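Side-chain contacts in transcriptional regulator (PDB 5V8C), which probably acts as a LytR-Cps2A-Psr family phosphotransferase that mediates glycosylation of a cell wall-anchored surface protein in Actinomyces oris: residues D84-T89 with N99-G104; G49-V54 with L70-T75; G128-D133 with L201-Q206. One frame throughout, in Å; residues are numbered along the deposited sequence.

In the fold
Followed from the N terminus, the three contacts come in series: each closes before the next opens, and none nests in or crosses another. Interaction 2 closes first, joining the two ends of the hairpin made by strands 52-60 and 65-70 of the main sheet. Interaction 1 follows, bringing the chain just after strand 83-85 against helix 94-105. The two touch directly through backbone bonds, A87 N to R72 O and L86 N to L74 O, and share one phosphate ion. Interaction 3 closes a far longer loop, pairing the exit of helix 117-126 with helix 182-208. It lies on the opposite side of the chain's centre from the other two, its own centre about 30 Å from that of interaction 1.

Interaction 1 (D84-T89 with N99-G104); sequences DRLATT and NALCTG. With PO4 (phosphate ion), chain C.
T89 and A100 meet methyl to methyl, the first of two small apolar contacts that lay the corner after strand 83-85 against a helix. CG2 of T89 lies 3.7 Å from CB of A100, and both residues direct their CB toward the opposing segment. Beside them L86 reaches L101 more loosely, its CD1 standing 4.3 Å from CD2 of L101. Neither leucine starts out aimed at its partner; each gains the contact through the end of its branched chain. All four residues are buried, although together they hide just 117 Å² from one another.

The polar interactions serve the corner itself. T89 OG1 donates to L86 O at 2.7 Å, approaching 26° out of the carbonyl plane, so the buried hydroxyl is tied back to its own segment. The torsion that makes this possible also shapes the apolar contact: with chi1 at 68°, OG1 sits between the backbone N and the carbonyl carbon, while the methyl stays beside the N and faces A100. The same hydroxyl is hydrogen-bonded to T97 OG1. R85 O takes two further bonds, from T88 N at 2.9 Å and T89 N at 3.1 Å, which draw the chain into its tight bend.

The guanidinium of R85 lies on the side of the bend away from the helix. There its NH2 makes a weak hydrogen bond of 3.3 Å to phosphate O2, which lies near the guanidinium plane at its edge.

Around this contact, L70 at the end of strand 65-70 touches both L86 and L101, and I76 of strand 75-77 touches L86 and A100. Helix 94-105 is itself joined to the C-terminal region by the C102-C288 disulfide.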
loop_
_atom_site.group_PDB
_atom_site.type_symbol
_atom_site.label_atom_id
_atom_site.label_comp_id
_atom_site.label_asym_id
_atom_site.label_seq_id
_atom_site.Cartn_x
_atom_site.Cartn_y
_atom_site.Cartn_z
ATOM N N ASP A 84 -8.911 -14.988 7.438
ATOM C CA ASP A 84 -9.515 -13.707 7.083
ATOM C C ASP A 84 -8.829 -13.159 5.848
ATOM O O ASP A 84 -7.648 -13.436 5.623
ATOM C CB ASP A 84 -9.354 -12.666 8.214
ATOM C CG ASP A 84 -9.982 -12.965 9.574
ATOM O OD1 ASP A 84 -10.802 -13.917 9.665
ATOM O OD2 ASP A 84 -9.686 -12.217 10.541
ATOM N N ARG A 85 -9.537 -12.315 5.080
ATOM C CA ARG A 85 -8.921 -11.623 3.957
ATOM C C ARG A 85 -8.203 -10.402 4.520
ATOM O O ARG A 85 -8.673 -9.811 5.500
ATOM C CB ARG A 85 -9.962 -11.188 2.921
ATOM C CG ARG A 85 -10.522 -12.323 2.080
ATOM C CD ARG A 85 -11.441 -11.801 0.984
ATOM N NE ARG A 85 -12.423 -10.858 1.517
ATOM C CZ ARG A 85 -12.782 -9.734 0.913
ATOM N NH1 ARG A 85 -12.277 -9.418 -0.273
ATOM N NH2 ARG A 85 -13.669 -8.924 1.478
ATOM N N LEU A 86 -7.069 -10.027 3.905
ATOM C CA LEU A 86 -6.250 -8.888 4.310
ATOM C C LEU A 86 -7.074 -7.610 4.560
ATOM O O LEU A 86 -6.863 -6.927 5.558
ATOM C CB LEU A 86 -5.163 -8.631 3.255
ATOM C CG LEU A 86 -3.730 -8.962 3.644
ATOM C CD1 LEU A 86 -3.544 -10.448 3.818
ATOM C CD2 LEU A 86 -2.775 -8.485 2.586
ATOM N N ALA A 87 -8.034 -7.317 3.681
ATOM C CA ALA A 87 -8.883 -6.131 3.796
ATOM C C ALA A 87 -9.784 -6.175 5.038
ATOM O O ALA A 87 -10.062 -5.141 5.647
ATOM C CB ALA A 87 -9.733 -5.985 2.540
ATOM N N THR A 88 -10.218 -7.377 5.406
ATOM C CA THR A 88 -11.137 -7.631 6.501
ATOM C C THR A 88 -10.430 -7.587 7.863
ATOM O O THR A 88 -11.057 -7.196 8.846
ATOM C CB THR A 88 -11.913 -8.920 6.194
ATOM O OG1 THR A 88 -13.149 -8.531 5.614
ATOM C CG2 THR A 88 -12.151 -9.806 7.411
ATOM N N THR A 89 -9.126 -7.914 7.917
ATOM C CA THR A 89 -8.350 -7.862 9.166
ATOM C C THR A 89 -8.332 -6.463 9.824
ATOM O O THR A 89 -8.104 -6.370 11.028
ATOM C CB THR A 89 -6.927 -8.399 8.962
ATOM O OG1 THR A 89 -6.217 -7.499 8.115
ATOM C CG2 THR A 89 -6.896 -9.814 8.393
ATOM N N ASN A 99 -1.124 -8.185 13.650
ATOM C CA ASN A 99 -1.068 -9.548 14.151
ATOM C C ASN A 99 -1.293 -10.592 13.057
ATOM O O ASN A 99 -0.541 -11.561 12.994
ATOM C CB ASN A 99 -2.040 -9.732 15.313
ATOM C CG ASN A 99 -1.641 -8.997 16.577
ATOM O OD1 ASN A 99 -0.550 -8.434 16.694
ATOM N ND2 ASN A 99 -2.529 -8.977 17.552
ATOM N N ALA A 100 -2.291 -10.376 12.174
ATOM C CA ALA A 100 -2.611 -11.275 11.062
ATOM C C ALA A 100 -1.427 -11.471 10.109
ATOM O O ALA A 100 -1.082 -12.610 9.805
ATOM C CB ALA A 100 -3.825 -10.767 10.298
ATOM N N LEU A 101 -0.774 -10.371 9.684
ATOM C CA LEU A 101 0.393 -10.423 8.797
ATOM C C LEU A 101 1.536 -11.265 9.363
ATOM O O LEU A 101 2.207 -11.985 8.618
ATOM C CB LEU A 101 0.873 -9.015 8.447
ATOM C CG LEU A 101 -0.017 -8.271 7.466
ATOM C CD1 LEU A 101 0.511 -6.904 7.209
ATOM C CD2 LEU A 101 -0.171 -9.045 6.152
ATOM N N CYS A 102 1.713 -11.212 10.690
ATOM C CA CYS A 102 2.698 -12.005 11.409
ATOM C C CYS A 102 2.337 -13.505 11.411
ATOM O O CYS A 102 3.126 -14.327 10.944
ATOM C CB CYS A 102 2.863 -11.469 12.826
ATOM S SG CYS A 102 3.962 -12.463 13.865
ATOM N N THR A 103 1.164 -13.863 11.944
ATOM C CA THR A 103 0.768 -15.267 12.038
ATOM C C THR A 103 0.474 -15.916 10.669
ATOM O O THR A 103 0.516 -17.140 10.560
ATOM C CB THR A 103 -0.400 -15.470 13.025
ATOM O OG1 THR A 103 -1.628 -15.131 12.395
ATOM C CG2 THR A 103 -0.247 -14.684 14.303
ATOM N N GLY A 104 0.174 -15.100 9.660
ATOM C CA GLY A 104 -0.187 -15.574 8.329
ATOM C C GLY A 104 0.893 -15.500 7.270
ATOM O O GLY A 104 0.946 -16.355 6.383
HETATM P P PO4 C . -15.783 -5.855 -1.231
HETATM O O1 PO4 C . -17.225 -6.295 -0.695
HETATM O O2 PO4 C . -14.765 -7.076 -1.041
HETATM O O3 PO4 C . -15.262 -4.600 -0.386
HETATM O O4 PO4 C . -15.874 -5.471 -2.733
#

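Interaction 2 (G49-V54 with L70-T75); sequences GSRADV and LPRDLT. With PO4 (phosphate ion), chain C.
R72 meets R51, A52 and D53 in a partly buried contact at the open end of the hairpin formed by strands 52-60 and 65-70, where an arginine chain packs on backbone carbonyls and brings its guanidinium to a bound phosphate ion. The hydrocarbon part of R72 runs along the opposing backbone: CB is 3.8 Å from A52 O, and CD is 3.7 Å from D53 O. Its first torsion, 65°, sets CG between the backbone N and the carbonyl carbon, and a bend about the CG-CD bond turns the guanidinium toward R51 and the phosphate. There the two guanidinium groups lie nearly coplanar, 11° apart, edge beside edge, with R51 NH1 3.9 Å from R72 NH2. The anion beside them probably offsets their like charges. R51 NH1 comes within 2.8 Å of phosphate O3, to which R72 NH2 adds a weak hydrogen bond of 3.5 Å; phosphate O2 lies in plane at the edge of both groups.

Two backbone features frame this pocket. D53 and V54 both face G27, a classic beta bulge in strand 52-60, while R72 belongs to a type I turn from P71 to L74. Although the phosphate probably came from the crystallisation liquor, the clustered arginines are consistent with the site where enzymes of this family hold the phosphate groups of their lipid-linked substrate.

The D53 carboxylate lies alongside R72, pointing the same way, but OD1 stays 4.1 Å from NE, beyond a salt bridge, and the two flat groups are turned 72° apart. A leucine in place of R72 would probably cost phosphate O3 its weak bond from NH2 and leave D53 without this nearby opposite charge. R72 also touches A87 and R85, the latter reaching the same ion through a weak bond.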
loop_
_atom_site.group_PDB
_atom_site.type_symbol
_atom_site.label_atom_id
_atom_site.label_comp_id
_atom_site.label_asym_id
_atom_site.label_seq_id
_atom_site.Cartn_x
_atom_site.Cartn_y
_atom_site.Cartn_z
ATOM N N GLY A 49 -15.023 -0.280 12.658
ATOM C CA GLY A 49 -15.568 -0.706 11.377
ATOM C C GLY A 49 -14.937 0.014 10.204
ATOM O O GLY A 49 -15.431 1.060 9.775
ATOM N N SER A 50 -13.828 -0.538 9.686
ATOM C CA SER A 50 -13.094 0.025 8.551
ATOM C C SER A 50 -12.327 -1.074 7.802
ATOM O O SER A 50 -11.918 -2.062 8.410
ATOM C CB SER A 50 -12.142 1.123 9.020
ATOM O OG SER A 50 -11.831 2.021 7.967
ATOM N N ARG A 51 -12.143 -0.907 6.484
ATOM C CA ARG A 51 -11.448 -1.893 5.655
ATOM C C ARG A 51 -10.139 -1.342 5.105
ATOM O O ARG A 51 -10.036 -0.144 4.841
ATOM C CB ARG A 51 -12.345 -2.366 4.501
ATOM C CG ARG A 51 -13.403 -3.379 4.906
ATOM C CD ARG A 51 -13.861 -4.181 3.706
ATOM N NE ARG A 51 -15.046 -4.982 4.009
ATOM C CZ ARG A 51 -15.564 -5.885 3.185
ATOM N NH1 ARG A 51 -15.001 -6.120 2.007
ATOM N NH2 ARG A 51 -16.644 -6.571 3.537
ATOM N N ALA A 52 -9.142 -2.219 4.919
ATOM C CA ALA A 52 -7.843 -1.826 4.372
ATOM C C ALA A 52 -7.851 -2.013 2.854
ATOM O O ALA A 52 -7.897 -3.145 2.371
ATOM C CB ALA A 52 -6.736 -2.656 5.005
ATOM N N ASP A 53 -7.884 -0.907 2.104
ATOM C CA ASP A 53 -7.891 -0.936 0.646
ATOM C C ASP A 53 -6.485 -1.165 0.110
ATOM O O ASP A 53 -6.314 -1.868 -0.885
ATOM C CB ASP A 53 -8.475 0.371 0.078
ATOM C CG ASP A 53 -9.973 0.530 0.276
ATOM O OD1 ASP A 53 -10.621 -0.438 0.743
ATOM O OD2 ASP A 53 -10.504 1.616 -0.051
ATOM N N VAL A 54 -5.478 -0.591 0.789
ATOM C CA VAL A 54 -4.069 -0.687 0.402
ATOM C C VAL A 54 -3.243 -1.228 1.569
ATOM O O VAL A 54 -3.369 -0.741 2.693
ATOM C CB VAL A 54 -3.543 0.688 -0.078
ATOM C CG1 VAL A 54 -2.048 0.639 -0.378
ATOM C CG2 VAL A 54 -4.322 1.177 -1.299
ATOM N N LEU A 70 0.745 -5.910 -1.049
ATOM C CA LEU A 70 -0.008 -7.099 -0.654
ATOM C C LEU A 70 -1.461 -6.974 -1.100
ATOM O O LEU A 70 -2.145 -6.044 -0.665
ATOM C CB LEU A 70 0.074 -7.319 0.862
ATOM C CG LEU A 70 1.466 -7.562 1.452
ATOM C CD1 LEU A 70 1.425 -7.524 2.972
ATOM C CD2 LEU A 70 2.059 -8.878 0.975
ATOM N N PRO A 71 -1.944 -7.872 -1.993
ATOM C CA PRO A 71 -3.338 -7.769 -2.467
ATOM C C PRO A 71 -4.367 -7.897 -1.338
ATOM O O PRO A 71 -4.254 -8.794 -0.507
ATOM C CB PRO A 71 -3.447 -8.898 -3.496
ATOM C CG PRO A 71 -2.382 -9.854 -3.137
ATOM C CD PRO A 71 -1.257 -9.027 -2.604
ATOM N N ARG A 72 -5.332 -6.958 -1.281
ATOM C CA ARG A 72 -6.360 -6.865 -0.234
ATOM C C ARG A 72 -7.269 -8.103 -0.122
ATOM O O ARG A 72 -7.730 -8.435 0.971
ATOM C CB ARG A 72 -7.198 -5.580 -0.414
ATOM C CG ARG A 72 -8.035 -5.545 -1.706
ATOM C CD ARG A 72 -8.902 -4.300 -1.868
ATOM N NE ARG A 72 -9.878 -4.131 -0.785
ATOM C CZ ARG A 72 -11.040 -4.773 -0.707
ATOM N NH1 ARG A 72 -11.375 -5.668 -1.629
ATOM N NH2 ARG A 72 -11.871 -4.534 0.299
ATOM N N ASP A 73 -7.530 -8.766 -1.259
ATOM C CA ASP A 73 -8.400 -9.942 -1.347
ATOM C C ASP A 73 -7.691 -11.219 -0.904
ATOM O O ASP A 73 -8.347 -12.234 -0.707
ATOM C CB ASP A 73 -8.993 -10.085 -2.764
ATOM C CG ASP A 73 -7.993 -9.920 -3.903
ATOM O OD1 ASP A 73 -7.431 -8.805 -4.048
ATOM O OD2 ASP A 73 -7.825 -10.882 -4.693
ATOM N N LEU A 74 -6.362 -11.154 -0.691
ATOM C CA LEU A 74 -5.562 -12.300 -0.249
ATOM C C LEU A 74 -6.006 -12.795 1.141
ATOM O O LEU A 74 -6.089 -12.011 2.081
ATOM C CB LEU A 74 -4.066 -11.934 -0.268
ATOM C CG LEU A 74 -3.080 -12.934 0.336
ATOM C CD1 LEU A 74 -2.676 -14.006 -0.678
ATOM C CD2 LEU A 74 -1.869 -12.222 0.895
ATOM N N THR A 75 -6.315 -14.091 1.247
ATOM C CA THR A 75 -6.757 -14.730 2.488
ATOM C C THR A 75 -5.543 -15.372 3.159
ATOM O O THR A 75 -4.716 -15.978 2.477
ATOM C CB THR A 75 -7.869 -15.742 2.183
ATOM O OG1 THR A 75 -8.831 -15.136 1.317
ATOM C CG2 THR A 75 -8.554 -16.265 3.434
HETATM P P PO4 C . -15.783 -5.855 -1.231
HETATM O O1 PO4 C . -17.225 -6.295 -0.695
HETATM O O2 PO4 C . -14.765 -7.076 -1.041
HETATM O O3 PO4 C . -15.262 -4.600 -0.386
HETATM O O4 PO4 C . -15.874 -5.471 -2.733
#

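Interaction 3 (G128-D133 with L201-Q206); sequences GGIEVD and LSAIGQ
A203 points its CB from helix 182-208 toward the loop that leaves helix 117-126, and this one methyl group meets both G129 and I130. On the glycine it touches backbone alone: CB of A203 lies 4.2 Å from G129 O. On the isoleucine it touches a branch: CB of A203 is 4.3 Å from CG2 of I130. These are two loose van der Waals approaches, the second of them apolar, burying 60 Å² in all, and the alanine supplies more than half of it.

I130 is turned quite differently from its partner. Its side chain leaves the backbone neither toward the segment 201-206 nor directly away from it, and then divides. With chi1 at 51°, CG1 lies between the backbone N and the carbonyl carbon, leaving CG2 beside the N to face A203. The longer branch extends the other way, and the side chain touches V196 and A199, earlier in helix 182-208, as well as A160 of helix 157-165. One residue thus packs against several points of the long helix and bridges it to a second.

A203, with its single methyl, is consistent with the close approach of the backbones, CA of I130 lying 6.4 Å from CA of A203. G129 contributes its carbonyl oxygen, which, besides facing the methyl, receives a weak hydrogen bond from R154 NH1. Within segment 201-206, Q206 N bonds to S202 O at 3.1 Å as part of the regular helix.

G128 and G129 both have positive phi, which by itself favours glycine at each position. G128, at 79°, closes helix 117-126 in a Schellman motif, and the loop that follows this helix end packs through G129 and I130 on helix 182-208.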
loop_
_atom_site.group_PDB
_atom_site.type_symbol
_atom_site.label_atom_id
_atom_site.label_comp_id
_atom_site.label_asym_id
_atom_site.label_seq_id
_atom_site.Cartn_x
_atom_site.Cartn_y
_atom_site.Cartn_z
ATOM N N GLY A 128 0.830 17.953 -5.827
ATOM C CA GLY A 128 0.388 18.503 -7.100
ATOM C C GLY A 128 -0.118 17.422 -8.037
ATOM O O GLY A 128 -0.054 17.572 -9.261
ATOM N N GLY A 129 -0.627 16.335 -7.457
ATOM C CA GLY A 129 -1.139 15.208 -8.220
ATOM C C GLY A 129 -0.053 14.258 -8.684
ATOM O O GLY A 129 1.141 14.507 -8.489
ATOM N N ILE A 130 -0.462 13.156 -9.289
ATOM C CA ILE A 130 0.457 12.131 -9.754
ATOM C C ILE A 130 0.221 11.869 -11.225
ATOM O O ILE A 130 -0.921 11.949 -11.678
ATOM C CB ILE A 130 0.328 10.828 -8.902
ATOM C CG1 ILE A 130 -1.148 10.354 -8.780
ATOM C CG2 ILE A 130 0.999 10.991 -7.524
ATOM C CD1 ILE A 130 -1.336 8.924 -8.292
ATOM N N GLU A 131 1.280 11.564 -11.973
ATOM C CA GLU A 131 1.131 11.259 -13.391
ATOM C C GLU A 131 0.969 9.762 -13.555
ATOM O O GLU A 131 1.850 8.994 -13.171
ATOM C CB GLU A 131 2.320 11.783 -14.209
ATOM N N VAL A 132 -0.190 9.345 -14.056
ATOM C CA VAL A 132 -0.506 7.939 -14.245
ATOM C C VAL A 132 -0.956 7.724 -15.687
ATOM O O VAL A 132 -1.753 8.508 -16.202
ATOM C CB VAL A 132 -1.559 7.468 -13.206
ATOM C CG1 VAL A 132 -2.142 6.103 -13.560
ATOM C CG2 VAL A 132 -0.969 7.452 -11.798
ATOM N N ASP A 133 -0.410 6.693 -16.357
ATOM C CA ASP A 133 -0.807 6.379 -17.722
ATOM C C ASP A 133 -2.118 5.604 -17.684
ATOM O O ASP A 133 -2.265 4.671 -16.886
ATOM C CB ASP A 133 0.288 5.583 -18.456
ATOM C CG ASP A 133 1.579 6.347 -18.696
ATOM O OD1 ASP A 133 1.519 7.449 -19.293
ATOM O OD2 ASP A 133 2.659 5.814 -18.347
ATOM N N LEU A 201 5.963 7.863 -5.286
ATOM C CA LEU A 201 7.408 7.864 -5.064
ATOM C C LEU A 201 8.120 8.860 -5.980
ATOM O O LEU A 201 8.993 9.605 -5.526
ATOM C CB LEU A 201 7.978 6.462 -5.293
ATOM C CG LEU A 201 8.132 5.555 -4.075
ATOM C CD1 LEU A 201 8.820 4.278 -4.468
ATOM C CD2 LEU A 201 8.930 6.231 -2.956
ATOM N N SER A 202 7.725 8.883 -7.266
ATOM C CA SER A 202 8.293 9.789 -8.262
ATOM C C SER A 202 7.994 11.243 -7.908
ATOM O O SER A 202 8.925 12.050 -7.852
ATOM C CB SER A 202 7.777 9.452 -9.657
ATOM O OG SER A 202 7.984 8.080 -9.953
ATOM N N ALA A 203 6.713 11.559 -7.594
ATOM C CA ALA A 203 6.286 12.907 -7.211
ATOM C C ALA A 203 6.963 13.383 -5.919
ATOM O O ALA A 203 7.285 14.569 -5.812
ATOM C CB ALA A 203 4.774 12.967 -7.072
ATOM N N ILE A 204 7.203 12.460 -4.959
ATOM C CA ILE A 204 7.880 12.750 -3.686
ATOM C C ILE A 204 9.287 13.330 -3.917
ATOM O O ILE A 204 9.610 14.382 -3.363
ATOM C CB ILE A 204 7.874 11.502 -2.748
ATOM C CG1 ILE A 204 6.502 11.317 -2.040
ATOM C CG2 ILE A 204 9.042 11.496 -1.751
ATOM C CD1 ILE A 204 6.188 12.256 -0.822
ATOM N N GLY A 205 10.079 12.661 -4.758
ATOM C CA GLY A 205 11.430 13.089 -5.108
ATOM C C GLY A 205 11.450 14.381 -5.898
ATOM O O GLY A 205 12.304 15.240 -5.663
ATOM N N GLN A 206 10.478 14.539 -6.820
ATOM C CA GLN A 206 10.304 15.734 -7.651
ATOM C C GLN A 206 9.951 16.965 -6.803
ATOM O O GLN A 206 10.199 18.097 -7.224
ATOM C CB GLN A 206 9.240 15.496 -8.733
ATOM C CG GLN A 206 9.737 14.648 -9.899
ATOM C CD GLN A 206 8.841 14.761 -11.109
ATOM O OE1 GLN A 206 8.723 15.823 -11.736
ATOM N NE2 GLN A 206 8.221 13.655 -11.492
#